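Local coordinates for uncharacterized protein (Leptotrichia buccalis, PDB 3T8K), which is of unknown function but folds as a stack of ankyrin-like helical hairpins, a scaffold that in relatives commonly mediates protein-protein binding, at residues Ser35-Asn40 with Met59-Lys64; Glu95-Phe100 with Ala105-Leu110; Asn88-Thr93 with Asn130-Leu135. All coordinates share one frame; numbering follows the deposited sequence.

The three contacts follow the ankyrin-like stack along its length. Contact 1 joins helix 33-37 to the end of helix 51-63, contact 2 joins helix 90-102 to the loop that leaves its C-terminal end, and contact 3 sets the start of helix 90-102 beside helix 129-140. Contacts 1 and 2, with centres about 16 Å apart, meet where Met59 CE lies 3.3 Å from Leu96 CD2. Contact 2 is nested in the chain loop that contact 3 closes, and Cys97 SG packs 3.8 Å from Leu135 CD1 between them. Contacts 1 and 3 do not touch; their nearest atoms are about 7 Å apart.

Contact 1. Residues Ser35-Asn40 with Met59-Lys64; sequences SVLKSN and MFLINK
Leu37 reaches from helix 33-37 to the C-terminal turn of helix 51-63, where its two methyl groups divide the work. CD2 enters the angle between Leu61 and Lys64, 3.9 Å from Leu61 CD2, and it also rests against the first side-chain carbon of Lys64. CD1 lies 3.7 Å from Lys64 O, a van der Waals contact of a methyl with a carbonyl oxygen. In Leu37, CG stands anti to the carbonyl carbon (chi1 -68°), and this swings the branched end across to the other helix although the CB bond itself does not aim there. Leu61 has the same first torsion, and its CD2 likewise comes forward to meet Leu37, the two leucines crossing at a slant. Within the ankyrin-like helical fold, the contact joins short helix 33-37 to the end of helix 51-63, with helix 41-45 between them in the chain; Ile41, Leu42 and Val45 of that helix also pack on Leu61. Leu61 is buried, with Phe22 of helix 19-28 also against it, whereas Leu37 stays partly exposed. Lys64 offers CB to Leu37, and its CG lies over one face of the Phe60 ring, displaced toward the rim; the chain then bends at chi2 (-109°), and its end leads away from Leu37. The Phe60 ring meets Phe26 edge-to-face. Beyond Leu37 the chain turns, and Val36 O receives both the backbone N and the hydroxyl of Ser39. The two bonds hold Ser39 against the backbone of Val36, while the backbone of Leu37 is hydrogen-bonded to Asp67.

Contact 2. Residues Glu95-Phe100 with Ala105-Leu110; sequences ELCKIF and ADITAL
The exit of the chain from a helix of the ankyrin-like stack is the setting here: the chain turns off the end of helix 90-102, and Ala105 and Ile107 touch the helix before the loop runs away from it toward helix 129-140. One backbone bond fixes the turn, from Ala105 N to Phe100 O, 2.9 Å long with an N-H...O angle of 156°. The donor is tilted 28° from the carbonyl plane. Beside this bond Ala105 CB sits 3.4 Å from Phe100 O and also packs on Phe100 CB. The phenyl group goes elsewhere: with CG anti to the carbonyl carbon (chi1 -70°), it turns away from Ala105, and its ring lies over Leu96 O, which approaches one face toward the rim. Ile62 of helix 51-63 and Ile68 pack on this side chain. One turn earlier, Cys97 holds SG anti to its backbone N and touches Ile107 CD1 in a looser apolar contact; Phe79 and Ile139 also pack on Ile107, placing it between helices 79-85 and 129-140. Past Ala105 the loop is shaped by an Asx turn. Asp106 OD2 forms a salt bridge with Arg71, while OD1 accepts twice from Thr108. Thr108 N comes from above the carboxylate plane, and Thr108 OG1 meets the syn lone pair of Asp106 OD1 at 2.7 Å.

Contact 3. Residues Asn88-Thr93 with Asn130-Leu135; sequences NDITGT and NEMIPL
Apolar packing centres on Ile90, whose side chain projects from the first turn of helix 90-102 into the side of helix 129-140. In the conformer described, one of two modelled, its CD1 methyl lies 3.5 Å from SE of Met132, a selenomethionine, and 4.0 Å from Leu135 CD2, filling the angle between these two residues. In this conformer CG1 is anti to the backbone N (chi1 -175°) and chi2 is 61°, torsions that carry CD1 forward to both partners. Met132 arrives differently: its CB bond heads away from Ile90, but bends at chi2 and chi3 bring SE back, with CE also close to the same methyl. The CB bond of Leu135 points toward the segment of Ile90, and this leucine offers one branch, CD2.

Two oxygens of Glu131 lie in van der Waals contact with Ile90. Glu131 O faces Ile90 CG1, and the carboxylate oxygen Glu131 OE1 lies 3.8 Å from Ile90 CG2 at the outer margin, where Glu131 is exposed.

Hydrogen bonds within 88-93 set the helix start from which Ile90 projects. Asp89 is the N-cap: its OD1 accepts Gly92 N at 3.0 Å, from well above the carboxylate plane, while Asp89 O receives Thr93 N at 2.8 Å. Thr93 OG1 also accepts a hydrogen bond from Arg54 NH2.

The contact thus joins the beginnings of two successive long helices in the stack. Thr94 of helix 90-102 extends the packing on Leu135, with Phe83 of helix 79-85 also against it, while Ile122, Tyr125 and Val127 from the preceding loop pack around Met132.

Contact 1. Residues Ser35-Asn40 with Met59-Lys64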
loop_
_atom_site.group_PDB
_atom_site.type_symbol
_atom_site.label_atom_id
_atom_site.label_comp_id
_atom_site.label_asym_id
_atom_site.label_seq_id
_atom_site.Cartn_x
_atom_site.Cartn_y
_atom_site.Cartn_z
ATOM N N SER A 35 -3.646 15.484 22.292
ATOM C CA SER A 35 -4.445 15.454 21.080
ATOM C C SER A 35 -3.900 14.408 20.112
ATOM O O SER A 35 -4.663 13.713 19.453
ATOM C CB SER A 35 -4.473 16.828 20.424
ATOM O OG SER A 35 -5.031 17.778 21.316
ATOM N N VAL A 36 -2.578 14.302 20.032
ATOM C CA VAL A 36 -1.946 13.322 19.152
ATOM C C VAL A 36 -2.288 11.905 19.592
ATOM O O VAL A 36 -2.635 11.046 18.768
ATOM C CB VAL A 36 -0.415 13.529 19.134
ATOM C CG1 VAL A 36 0.295 12.373 18.452
ATOM C CG2 VAL A 36 -0.059 14.891 18.483
ATOM N N LEU A 37 -2.189 11.651 20.889
ATOM C CA LEU A 37 -2.440 10.313 21.413
ATOM C C LEU A 37 -3.883 9.877 21.200
ATOM O O LEU A 37 -4.150 8.702 20.958
ATOM C CB LEU A 37 -2.076 10.226 22.892
ATOM C CG LEU A 37 -0.578 10.351 23.165
ATOM C CD1 LEU A 37 -0.311 10.517 24.647
ATOM C CD2 LEU A 37 0.162 9.143 22.604
ATOM N N LYS A 38 -4.806 10.832 21.275
ATOM C CA LYS A 38 -6.224 10.539 21.070
ATOM C C LYS A 38 -6.634 10.458 19.594
ATOM O O LYS A 38 -7.774 10.121 19.280
ATOM C CB LYS A 38 -7.084 11.580 21.784
ATOM C CG LYS A 38 -7.001 11.533 23.295
ATOM C CD LYS A 38 -7.537 12.835 23.869
ATOM C CE LYS A 38 -7.844 12.740 25.354
ATOM N NZ LYS A 38 -8.372 14.044 25.863
ATOM N N SER A 39 -5.712 10.772 18.691
ATOM C CA SER A 39 -6.012 10.730 17.265
ATOM C C SER A 39 -5.839 9.314 16.743
ATOM O O SER A 39 -5.461 8.408 17.484
ATOM C CB SER A 39 -5.086 11.666 16.488
ATOM O OG SER A 39 -3.755 11.169 16.487
ATOM N N ASN A 40 -6.103 9.128 15.455
ATOM C CA ASN A 40 -5.828 7.848 14.816
ATOM C C ASN A 40 -4.401 7.795 14.264
ATOM O O ASN A 40 -4.148 7.222 13.201
ATOM C CB ASN A 40 -6.848 7.539 13.714
ATOM C CG ASN A 40 -7.080 6.044 13.553
ATOM O OD1 ASN A 40 -6.756 5.273 14.454
ATOM N ND2 ASN A 40 -7.627 5.628 12.413
HETATM N N MSE A 59 5.266 0.886 19.056
HETATM C CA MSE A 59 5.437 0.494 20.454
HETATM C C MSE A 59 5.501 1.698 21.380
HETATM O O MSE A 59 4.967 1.672 22.488
HETATM C CB MSE A 59 6.686 -0.363 20.617
HETATM C CG MSE A 59 6.617 -1.671 19.852
HETATM SE SE MSE A 59 5.294 -2.932 20.579
HETATM C CE MSE A 59 3.621 -2.030 20.183
ATOM N N PHE A 60 6.160 2.754 20.922
ATOM C CA PHE A 60 6.254 3.973 21.712
ATOM C C PHE A 60 4.861 4.541 21.981
ATOM O O PHE A 60 4.509 4.829 23.125
ATOM C CB PHE A 60 7.133 4.997 20.999
ATOM C CG PHE A 60 7.145 6.357 21.660
ATOM C CD1 PHE A 60 8.088 6.663 22.627
ATOM C CD2 PHE A 60 6.212 7.317 21.313
ATOM C CE1 PHE A 60 8.107 7.914 23.237
ATOM C CE2 PHE A 60 6.221 8.571 21.916
ATOM C CZ PHE A 60 7.171 8.868 22.883
ATOM N N LEU A 61 4.070 4.686 20.922
ATOM C CA LEU A 61 2.723 5.245 21.027
ATOM C C LEU A 61 1.776 4.359 21.810
ATOM O O LEU A 61 1.017 4.842 22.643
ATOM C CB LEU A 61 2.133 5.510 19.641
ATOM C CG LEU A 61 2.766 6.708 18.932
ATOM C CD1 LEU A 61 2.294 6.800 17.495
ATOM C CD2 LEU A 61 2.465 7.994 19.692
ATOM N N ILE A 62 1.795 3.061 21.520
ATOM C CA ILE A 62 0.971 2.137 22.282
ATOM C C ILE A 62 1.278 2.228 23.776
ATOM O O ILE A 62 0.366 2.262 24.603
ATOM C CB ILE A 62 1.120 0.686 21.789
ATOM C CG1 ILE A 62 0.502 0.561 20.399
ATOM C CG2 ILE A 62 0.441 -0.277 22.756
ATOM C CD1 ILE A 62 0.748 -0.767 19.747
ATOM N N ASN A 63 2.562 2.273 24.118
ATOM C CA ASN A 63 2.961 2.385 25.521
ATOM C C ASN A 63 2.548 3.710 26.168
ATOM O O ASN A 63 2.380 3.781 27.385
ATOM C CB ASN A 63 4.466 2.136 25.694
ATOM C CG ASN A 63 4.858 0.686 25.408
ATOM O OD1 ASN A 63 4.008 -0.210 25.382
ATOM N ND2 ASN A 63 6.150 0.454 25.196
ATOM N N LYS A 64 2.381 4.750 25.354
ATOM C CA LYS A 64 1.940 6.056 25.850
ATOM C C LYS A 64 0.415 6.158 25.864
ATOM O O LYS A 64 -0.134 7.188 26.247
ATOM C CB LYS A 64 2.534 7.196 25.015
ATOM C CG LYS A 64 4.039 7.346 25.143
ATOM C CD LYS A 64 4.392 8.592 25.921
ATOM C CE LYS A 64 5.693 8.421 26.678
ATOM N NZ LYS A 64 5.949 9.602 27.551
#

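Contact 2. Residues Glu95-Phe100 with Ala105-Leu110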
loop_
_atom_site.group_PDB
_atom_site.type_symbol
_atom_site.label_atom_id
_atom_site.label_comp_id
_atom_site.label_asym_id
_atom_site.label_seq_id
_atom_site.Cartn_x
_atom_site.Cartn_y
_atom_site.Cartn_z
ATOM N N GLU A 95 3.842 -9.533 16.625
ATOM C CA GLU A 95 3.868 -8.856 17.920
ATOM C C GLU A 95 2.825 -7.741 18.008
ATOM O O GLU A 95 2.092 -7.639 18.997
ATOM C CB GLU A 95 5.265 -8.289 18.182
ATOM C CG GLU A 95 5.929 -8.838 19.429
ATOM C CD GLU A 95 5.166 -8.491 20.690
ATOM O OE1 GLU A 95 5.091 -7.291 21.023
ATOM O OE2 GLU A 95 4.639 -9.416 21.341
ATOM N N LEU A 96 2.765 -6.898 16.979
ATOM C CA LEU A 96 1.792 -5.811 16.945
ATOM C C LEU A 96 0.353 -6.346 16.896
ATOM O O LEU A 96 -0.538 -5.807 17.564
ATOM C CB LEU A 96 2.059 -4.863 15.768
ATOM C CG LEU A 96 3.309 -3.984 15.883
ATOM C CD1 LEU A 96 3.551 -3.189 14.596
ATOM C CD2 LEU A 96 3.177 -3.047 17.062
ATOM N N CYS A 97 0.119 -7.390 16.105
ATOM C CA CYS A 97 -1.203 -8.024 16.091
ATOM C C CYS A 97 -1.582 -8.532 17.484
ATOM O O CYS A 97 -2.692 -8.298 17.955
ATOM C CB CYS A 97 -1.277 -9.166 15.067
ATOM S SG CYS A 97 -2.902 -10.021 14.984
ATOM N N LYS A 98 -0.662 -9.231 18.147
ATOM C CA LYS A 98 -0.922 -9.717 19.495
ATOM C C LYS A 98 -1.332 -8.581 20.436
ATOM O O LYS A 98 -2.272 -8.710 21.220
ATOM C CB LYS A 98 0.315 -10.425 20.056
ATOM C CG LYS A 98 0.178 -10.894 21.493
ATOM C CD LYS A 98 1.305 -11.860 21.853
ATOM C CE LYS A 98 2.369 -11.203 22.701
ATOM N NZ LYS A 98 2.083 -11.354 24.161
ATOM N N ILE A 99 -0.607 -7.475 20.369
ATOM C CA ILE A 99 -0.863 -6.355 21.266
ATOM C C ILE A 99 -2.198 -5.687 20.952
ATOM O O ILE A 99 -2.947 -5.320 21.860
ATOM C CB ILE A 99 0.278 -5.330 21.203
ATOM C CG1 ILE A 99 1.550 -5.937 21.803
ATOM C CG2 ILE A 99 -0.098 -4.055 21.943
ATOM C CD1 ILE A 99 2.773 -5.096 21.549
ATOM N N PHE A 100 -2.503 -5.527 19.667
ATOM C CA PHE A 100 -3.779 -4.936 19.279
ATOM C C PHE A 100 -4.940 -5.777 19.804
ATOM O O PHE A 100 -5.941 -5.236 20.274
ATOM C CB PHE A 100 -3.903 -4.790 17.763
ATOM C CG PHE A 100 -3.003 -3.750 17.168
ATOM C CD1 PHE A 100 -2.309 -2.862 17.967
ATOM C CD2 PHE A 100 -2.863 -3.653 15.795
ATOM C CE1 PHE A 100 -1.482 -1.893 17.407
ATOM C CE2 PHE A 100 -2.038 -2.685 15.230
ATOM C CZ PHE A 100 -1.343 -1.815 16.036
ATOM N N ALA A 105 -8.639 -4.273 20.044
ATOM C CA ALA A 105 -8.951 -3.969 18.656
ATOM C C ALA A 105 -9.739 -5.139 18.062
ATOM O O ALA A 105 -9.597 -6.284 18.505
ATOM C CB ALA A 105 -7.689 -3.698 17.859
ATOM N N ASP A 106 -10.572 -4.841 17.070
ATOM C CA ASP A 106 -11.491 -5.830 16.499
ATOM C C ASP A 106 -11.014 -6.365 15.149
ATOM O O ASP A 106 -11.042 -5.657 14.140
ATOM C CB ASP A 106 -12.881 -5.207 16.355
ATOM C CG ASP A 106 -13.871 -6.132 15.675
ATOM O OD1 ASP A 106 -13.685 -7.368 15.737
ATOM O OD2 ASP A 106 -14.844 -5.615 15.089
ATOM N N ILE A 107 -10.589 -7.626 15.129
ATOM C CA ILE A 107 -10.057 -8.215 13.907
ATOM C C ILE A 107 -11.154 -8.866 13.062
ATOM O O ILE A 107 -10.900 -9.279 11.928
ATOM C CB ILE A 107 -8.935 -9.246 14.224
ATOM C CG1 ILE A 107 -8.056 -9.490 12.996
ATOM C CG2 ILE A 107 -9.524 -10.550 14.783
ATOM C CD1 ILE A 107 -6.843 -10.349 13.290
ATOM N N THR A 108 -12.372 -8.948 13.599
ATOM C CA THR A 108 -13.469 -9.626 12.884
ATOM C C THR A 108 -14.161 -8.724 11.866
ATOM O O THR A 108 -14.796 -9.198 10.930
ATOM C CB THR A 108 -14.542 -10.182 13.852
ATOM O OG1 THR A 108 -15.254 -9.097 14.462
ATOM C CG2 THR A 108 -13.906 -11.032 14.929
ATOM N N ALA A 109 -14.048 -7.415 12.057
ATOM C CA ALA A 109 -14.658 -6.470 11.127
ATOM C C ALA A 109 -14.020 -6.549 9.749
ATOM O O ALA A 109 -12.803 -6.677 9.624
ATOM C CB ALA A 109 -14.547 -5.049 11.682
ATOM N N LEU A 110 -14.850 -6.469 8.712
ATOM C CA LEU A 110 -14.374 -6.479 7.342
ATOM C C LEU A 110 -13.723 -5.168 6.973
ATOM O O LEU A 110 -13.877 -4.166 7.672
ATOM C CB LEU A 110 -15.533 -6.741 6.383
ATOM C CG LEU A 110 -16.193 -8.099 6.595
ATOM C CD1 LEU A 110 -17.191 -8.393 5.482
ATOM C CD2 LEU A 110 -15.125 -9.165 6.671
#

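Contact 3. Residues Asn88-Thr93 with Asn130-Leu135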
loop_
_atom_site.group_PDB
_atom_site.type_symbol
_atom_site.label_atom_id
_atom_site.label_comp_id
_atom_site.label_asym_id
_atom_site.label_seq_id
_atom_site.Cartn_x
_atom_site.Cartn_y
_atom_site.Cartn_z
ATOM N N ASN A 88 7.257 -7.726 5.408
ATOM C CA ASN A 88 8.714 -7.837 5.482
ATOM C C ASN A 88 9.255 -8.008 6.906
ATOM O O ASN A 88 10.450 -8.245 7.101
ATOM C CB ASN A 88 9.377 -6.635 4.810
ATOM C CG ASN A 88 8.937 -6.462 3.373
ATOM O OD1 ASN A 88 8.353 -5.439 3.013
ATOM N ND2 ASN A 88 9.210 -7.464 2.544
ATOM N N ASP A 89 8.371 -7.897 7.890
ATOM C CA ASP A 89 8.750 -8.077 9.286
ATOM C C ASP A 89 7.705 -8.923 10.007
ATOM O O ASP A 89 6.890 -8.397 10.764
ATOM C CB ASP A 89 8.886 -6.710 9.968
ATOM C CG ASP A 89 9.379 -6.814 11.401
ATOM O OD1 ASP A 89 9.771 -7.920 11.820
ATOM O OD2 ASP A 89 9.388 -5.786 12.111
ATOM N N ILE A 90 7.722 -10.232 9.767
ATOM C CA ILE A 90 6.708 -11.114 10.338
ATOM C C ILE A 90 6.747 -11.121 11.864
ATOM O O ILE A 90 5.701 -11.094 12.513
ATOM C CB ILE A 90 6.784 -12.563 9.776
ATOM C CG1 ILE A 90 5.625 -13.398 10.319
ATOM C CG2 ILE A 90 8.117 -13.227 10.095
ATOM C CD1 ILE A 90 4.271 -12.867 9.927
ATOM N N THR A 91 7.945 -11.154 12.436
ATOM C CA THR A 91 8.086 -11.099 13.890
ATOM C C THR A 91 7.420 -9.833 14.448
ATOM O O THR A 91 6.642 -9.894 15.403
ATOM C CB THR A 91 9.566 -11.148 14.312
ATOM O OG1 THR A 91 10.120 -12.420 13.950
ATOM C CG2 THR A 91 9.703 -10.948 15.816
ATOM N N GLY A 92 7.705 -8.690 13.830
ATOM C CA GLY A 92 7.154 -7.424 14.284
ATOM C C GLY A 92 5.655 -7.311 14.079
ATOM O O GLY A 92 4.921 -6.868 14.959
ATOM N N THR A 93 5.198 -7.724 12.905
ATOM C CA THR A 93 3.785 -7.691 12.574
ATOM C C THR A 93 2.990 -8.600 13.508
ATOM O O THR A 93 1.891 -8.257 13.932
ATOM C CB THR A 93 3.585 -8.092 11.104
ATOM O OG1 THR A 93 4.185 -7.093 10.273
ATOM C CG2 THR A 93 2.101 -8.242 10.753
ATOM N N ASN A 130 5.696 -21.833 8.131
ATOM C CA ASN A 130 6.194 -22.163 9.459
ATOM C C ASN A 130 6.357 -20.877 10.272
ATOM O O ASN A 130 6.060 -20.834 11.467
ATOM C CB ASN A 130 7.528 -22.907 9.372
ATOM C CG ASN A 130 7.914 -23.561 10.686
ATOM O OD1 ASN A 130 7.121 -24.294 11.281
ATOM N ND2 ASN A 130 9.130 -23.286 11.154
ATOM N N GLU A 131 6.826 -19.829 9.607
ATOM C CA GLU A 131 6.989 -18.528 10.253
ATOM C C GLU A 131 5.654 -17.842 10.534
ATOM O O GLU A 131 5.568 -16.985 11.420
ATOM C CB GLU A 131 7.888 -17.623 9.411
ATOM C CG GLU A 131 9.340 -18.065 9.369
ATOM C CD GLU A 131 10.172 -17.248 8.398
ATOM O OE1 GLU A 131 10.163 -16.000 8.499
ATOM O OE2 GLU A 131 10.832 -17.858 7.529
HETATM N N MSE A 132 4.616 -18.221 9.790
HETATM C CA MSE A 132 3.303 -17.578 9.911
HETATM C C MSE A 132 2.473 -18.173 11.052
HETATM O O MSE A 132 1.452 -17.622 11.436
HETATM C CB MSE A 132 2.506 -17.719 8.600
HETATM C CG MSE A 132 3.156 -17.110 7.359
HETATM SE SE MSE A 132 3.284 -15.188 7.537
HETATM C CE MSE A 132 1.383 -14.799 7.614
ATOM N N ILE A 133 2.891 -19.318 11.574
ATOM C CA ILE A 133 2.068 -20.032 12.548
ATOM C C ILE A 133 1.672 -19.214 13.787
ATOM O O ILE A 133 0.506 -19.206 14.167
ATOM C CB ILE A 133 2.686 -21.392 12.947
ATOM C CG1 ILE A 133 2.595 -22.361 11.770
ATOM C CG2 ILE A 133 1.969 -21.972 14.156
ATOM C CD1 ILE A 133 3.238 -23.688 12.034
ATOM N N PRO A 134 2.633 -18.518 14.415
ATOM C CA PRO A 134 2.226 -17.703 15.565
ATOM C C PRO A 134 1.122 -16.713 15.194
ATOM O O PRO A 134 0.135 -16.605 15.925
ATOM C CB PRO A 134 3.515 -16.972 15.946
ATOM C CG PRO A 134 4.605 -17.890 15.479
ATOM C CD PRO A 134 4.087 -18.461 14.185
ATOM N N LEU A 135 1.280 -16.013 14.071
ATOM C CA LEU A 135 0.255 -15.081 13.613
ATOM C C LEU A 135 -1.062 -15.797 13.302
ATOM O O LEU A 135 -2.128 -15.323 13.677
ATOM C CB LEU A 135 0.746 -14.261 12.406
ATOM C CG LEU A 135 -0.264 -13.313 11.765
ATOM C CD1 LEU A 135 -0.762 -12.302 12.801
ATOM C CD2 LEU A 135 0.338 -12.583 10.553
#